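Local coordinates for 70 kDa protein (Xanthomonas sp., PDB 4B2N) that cleaves the polyisoprene chains of natural rubber oxidatively, as a processive dioxygenase carrying two covalently attached hemes c, at residues P457-T460 with G461-S464; A437-R440 with Q441-W445. All blocks are in the same frame, centred on the assembly; numbering follows the deposited sequence.

How the contacts relate
Coming from the N terminus, the chain reaches contact 2 first: residues 437-445 span the N-cap and nearly all of helix 439-446, where side chains and backbone close the first turns. It then leaves the helix and, in the loop leading to helix 467-481, forms contact 1 at residues 457-464, where an indole reaches forward over the next residues. Both contacts are local and lie in series, so neither nests in nor crosses the other. Their centres are 21 Å apart and they do not touch, the nearest atoms being about 11 Å from each other. What joins them spatially is helix 467-481, met by Pro463 and Ser464 in contact 1 and by Arg443 and Ala444 in contact 2.

Contact 1. Residues P457-T460 with G461-S464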
loop_
_atom_site.group_PDB
_atom_site.type_symbol
_atom_site.label_atom_id
_atom_site.label_comp_id
_atom_site.label_asym_id
_atom_site.label_seq_id
_atom_site.Cartn_x
_atom_site.Cartn_y
_atom_site.Cartn_z
ATOM N N PRO A 457 17.158 18.491 18.383
ATOM C CA PRO A 457 18.265 18.733 19.315
ATOM C C PRO A 457 17.788 18.820 20.777
ATOM O O PRO A 457 18.598 18.643 21.704
ATOM C CB PRO A 457 18.879 20.047 18.847
ATOM C CG PRO A 457 17.821 20.670 17.965
ATOM C CD PRO A 457 16.985 19.548 17.383
ATOM N N SER A 458 16.486 19.019 20.974
ATOM C CA SER A 458 15.885 19.250 22.299
ATOM C C SER A 458 15.535 17.946 22.925
ATOM O O SER A 458 15.123 17.927 24.060
ATOM C CB SER A 458 14.557 20.030 22.194
ATOM O OG SER A 458 14.543 21.041 21.209
ATOM N N TRP A 459 15.649 16.840 22.190
ATOM C CA TRP A 459 15.188 15.565 22.699
ATOM C C TRP A 459 16.238 15.020 23.581
ATOM O O TRP A 459 17.359 14.767 23.150
ATOM C CB TRP A 459 14.886 14.590 21.531
ATOM C CG TRP A 459 14.346 13.174 21.810
ATOM C CD1 TRP A 459 12.995 12.765 21.840
ATOM C CD2 TRP A 459 15.108 11.932 21.990
ATOM N NE1 TRP A 459 12.881 11.423 22.092
ATOM C CE2 TRP A 459 14.116 10.850 22.145
ATOM C CE3 TRP A 459 16.485 11.602 22.020
ATOM C CZ2 TRP A 459 14.492 9.543 22.286
ATOM C CZ3 TRP A 459 16.846 10.277 22.194
ATOM C CH2 TRP A 459 15.875 9.256 22.327
ATOM N N THR A 460 15.899 14.807 24.843
ATOM C CA THR A 460 16.581 13.714 25.540
ATOM C C THR A 460 15.629 12.542 25.421
ATOM O O THR A 460 14.432 12.750 25.265
ATOM C CB THR A 460 16.777 13.967 27.042
ATOM O OG1 THR A 460 18.172 13.868 27.374
ATOM C CG2 THR A 460 15.939 12.950 27.872
ATOM N N GLY A 461 16.186 11.330 25.436
ATOM C CA GLY A 461 15.479 10.108 25.719
ATOM C C GLY A 461 14.002 10.014 25.500
ATOM O O GLY A 461 13.243 10.992 25.360
ATOM N N TYR A 462 13.583 8.775 25.443
ATOM C CA TYR A 462 12.182 8.507 25.365
ATOM C C TYR A 462 11.520 8.913 26.700
ATOM O O TYR A 462 12.059 8.593 27.766
ATOM C CB TYR A 462 12.011 7.044 25.020
ATOM C CG TYR A 462 12.289 6.874 23.506
ATOM C CD1 TYR A 462 11.474 7.542 22.558
ATOM C CD2 TYR A 462 13.370 6.110 23.024
ATOM C CE1 TYR A 462 11.739 7.439 21.194
ATOM C CE2 TYR A 462 13.618 5.986 21.638
ATOM C CZ TYR A 462 12.799 6.668 20.742
ATOM O OH TYR A 462 12.980 6.619 19.348
ATOM N N PRO A 463 10.370 9.618 26.649
ATOM C CA PRO A 463 9.574 9.825 27.835
ATOM C C PRO A 463 9.304 8.458 28.479
ATOM O O PRO A 463 9.454 7.421 27.822
ATOM C CB PRO A 463 8.276 10.425 27.265
ATOM C CG PRO A 463 8.757 11.189 26.071
ATOM C CD PRO A 463 9.780 10.289 25.474
ATOM N N SER A 464 8.961 8.474 29.750
ATOM C CA SER A 464 8.638 7.245 30.499
ATOM C C SER A 464 7.451 6.450 29.943
ATOM O O SER A 464 6.399 6.980 29.533
ATOM C CB SER A 464 8.404 7.552 31.982
ATOM O OG SER A 464 7.308 8.437 32.082
#
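Trp459 folds its indole forward over the backbone of Gly461 and presents an edge to the ring of Tyr462, two and three residues on. From CB, with CG placed opposite the backbone N (chi1 -178°), the ring system is carried along the course of the following residues. CD2 lies over Gly461 N, while NE1 and CE2 pass over the Gly461 carbonyl, whose O is doubtful, being modelled implausibly close to Thr460 O. CE3 of Trp459 lies 3.4 Å from Gly461 N, with CZ3 close by over the same atom. CH2 of Trp459 is 3.5 Å from Gly461 CA, which sits under the ring face 3.6 Å from its centroid and 15° off the normal, a CH-pi contact. CZ2 of Trp459 reaches 3.3 Å to Gly461 C and, on the ring edge, also meets the tyrosine. It stands 3.4 Å above the plane of the Tyr462 ring, over its centre, so that all six ring carbons are almost equally distant from it. The result is a T-shaped (edge-to-face) pair, centroids 4.8 Å apart and planes at 81°, with Trp459 giving the edge and Tyr462 the face. The contact, without hydrogen bonds between the two segments, is ring and backbone packing in an irregular surface loop, away from the heme sites. Trp459 also touches Arg80. Tyr462 makes a cation-pi contact with Arg330 of helix 326-331, and beyond it the loop joins helix 467-481, where Arg473 donates to Ser464 O and packs against Pro463, while Ser464 touches Ala469.

Contact 2. Residues A437-R440 with Q441-W445; sequences ADER and QRRAW
Glu439 swings its CG opposite the backbone N (chi1 176°) and then bends at chi2 (75°), which turns its carboxylate back over the helix between Arg442 and Arg443, three and four residues later. This is the first turn of helix 439-446, with Asp438 as its N-cap and Glu439, Arg442 and Arg443 joined in a salt-bridge network. Arg442 was modelled in two conformers, and its side-chain contacts are those of the one described. The two oxygens of Glu439 divide the work: OE1 takes a weak bond from Arg442 NH2 at 2.8 Å, and OE2 takes a nearly straight one (170°) from Arg443 NE at 2.9 Å. The second uses the anti lone pair of OE2, which lies close to the plane of the Arg443 guanidinium. Arg442 bends at chi3 and lays one guanidinium face against Glu439 CA while pointing NH1 to Ala437 O, a bond too short to be taken at face value. Met436 O is a further acceptor for NH1, so the guanidinium is gathered to the carbonyls leading into the helix. In the backbone, Arg442 N to Asp438 O (3.2 Å) and Arg443 N to Glu439 O (2.8 Å) set the helical repeat. Arg443 passes on to helix 467-481, giving NH1 to Tyr480 O and a cation-pi contact to that ring. The Ala437 side chain is about 9 Å from that of Arg432, which binds one of the hemes. At the cap, Arg440 grips Asp438 side-on, NH2 to OD2 at 2.7 Å and NE to OD1 at 3.0 Å, while Arg440 N reaches the anti lone pair of the same OD1 at 2.8 Å.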
loop_
_atom_site.group_PDB
_atom_site.type_symbol
_atom_site.label_atom_id
_atom_site.label_comp_id
_atom_site.label_asym_id
_atom_site.label_seq_id
_atom_site.Cartn_x
_atom_site.Cartn_y
_atom_site.Cartn_z
ATOM N N ALA A 437 -5.638 15.913 6.571
ATOM C CA ALA A 437 -5.848 17.289 6.224
ATOM C C ALA A 437 -5.833 18.254 7.446
ATOM O O ALA A 437 -5.402 19.410 7.304
ATOM C CB ALA A 437 -7.158 17.449 5.415
ATOM N N ASP A 438 -6.266 17.785 8.602
ATOM C CA ASP A 438 -6.381 18.609 9.830
ATOM C C ASP A 438 -5.012 18.850 10.495
ATOM O O ASP A 438 -4.315 17.868 10.871
ATOM C CB ASP A 438 -7.301 17.878 10.813
ATOM C CG ASP A 438 -7.783 18.751 11.943
ATOM O OD1 ASP A 438 -6.991 19.412 12.659
ATOM O OD2 ASP A 438 -9.013 18.726 12.156
ATOM N N GLU A 439 -4.656 20.131 10.695
ATOM C CA GLU A 439 -3.397 20.525 11.322
ATOM C C GLU A 439 -3.203 19.818 12.646
ATOM O O GLU A 439 -2.059 19.500 13.027
ATOM C CB GLU A 439 -3.344 22.058 11.506
ATOM C CG GLU A 439 -2.121 22.610 12.243
ATOM C CD GLU A 439 -0.848 22.608 11.375
ATOM O OE1 GLU A 439 -0.924 22.246 10.177
ATOM O OE2 GLU A 439 0.259 22.947 11.870
ATOM N N ARG A 440 -4.309 19.581 13.367
ATOM C CA ARG A 440 -4.219 18.970 14.716
ATOM C C ARG A 440 -3.627 17.577 14.624
ATOM O O ARG A 440 -2.821 17.181 15.450
ATOM C CB ARG A 440 -5.594 18.862 15.388
ATOM C CG ARG A 440 -6.140 20.228 15.840
ATOM C CD ARG A 440 -7.574 20.114 16.299
ATOM N NE ARG A 440 -8.468 19.669 15.237
ATOM C CZ ARG A 440 -9.769 19.405 15.405
ATOM N NH1 ARG A 440 -10.336 19.513 16.616
ATOM N NH2 ARG A 440 -10.480 18.968 14.384
ATOM N N GLN A 441 -4.097 16.826 13.634
ATOM C CA GLN A 441 -3.598 15.493 13.390
ATOM C C GLN A 441 -2.102 15.474 12.987
ATOM O O GLN A 441 -1.291 14.651 13.508
ATOM C CB GLN A 441 -4.456 14.865 12.300
ATOM C CG GLN A 441 -5.903 14.545 12.736
ATOM C CD GLN A 441 -6.666 13.988 11.546
ATOM O OE1 GLN A 441 -6.802 14.672 10.531
ATOM N NE2 GLN A 441 -7.080 12.734 11.616
ATOM N N ARG A 442 -1.731 16.341 12.050
ATOM C CA ARG A 442 -0.349 16.414 11.603
ATOM C C ARG A 442 0.562 16.841 12.745
ATOM O O ARG A 442 1.663 16.333 12.890
ATOM C CB ARG A 442 -0.204 17.311 10.355
ATOM C CG ARG A 442 -0.847 16.669 9.141
ATOM C CD ARG A 442 -0.598 17.446 7.855
ATOM N NE ARG A 442 -0.805 18.878 8.036
ATOM C CZ ARG A 442 -1.964 19.489 7.888
ATOM N NH1 ARG A 442 -3.033 18.806 7.565
ATOM N NH2 ARG A 442 -2.060 20.790 8.087
ATOM N N ARG A 443 0.080 17.733 13.601
ATOM C CA ARG A 443 0.937 18.182 14.688
ATOM C C ARG A 443 1.184 17.058 15.720
ATOM O O ARG A 443 2.291 17.028 16.272
ATOM C CB ARG A 443 0.357 19.383 15.412
ATOM C CG ARG A 443 0.602 20.677 14.672
ATOM C CD ARG A 443 0.065 21.847 15.515
ATOM N NE ARG A 443 0.337 23.073 14.763
ATOM C CZ ARG A 443 0.760 24.227 15.304
ATOM N NH1 ARG A 443 0.971 24.344 16.623
ATOM N NH2 ARG A 443 1.050 25.277 14.490
ATOM N N ALA A 444 0.176 16.225 15.982
ATOM C CA ALA A 444 0.340 15.078 16.871
ATOM C C ALA A 444 1.459 14.119 16.362
ATOM O O ALA A 444 2.272 13.570 17.111
ATOM C CB ALA A 444 -0.953 14.287 16.935
ATOM N N TRP A 445 1.389 13.840 15.058
ATOM C CA TRP A 445 2.393 13.055 14.378
ATOM C C TRP A 445 3.778 13.724 14.428
ATOM O O TRP A 445 4.797 13.077 14.768
ATOM C CB TRP A 445 1.934 12.906 12.908
ATOM C CG TRP A 445 2.976 12.243 12.071
ATOM C CD1 TRP A 445 4.121 12.820 11.541
ATOM C CD2 TRP A 445 2.997 10.861 11.660
ATOM N NE1 TRP A 445 4.839 11.887 10.810
ATOM C CE2 TRP A 445 4.197 10.686 10.857
ATOM C CE3 TRP A 445 2.143 9.758 11.872
ATOM C CZ2 TRP A 445 4.557 9.445 10.303
ATOM C CZ3 TRP A 445 2.498 8.515 11.272
ATOM C CH2 TRP A 445 3.669 8.379 10.490
#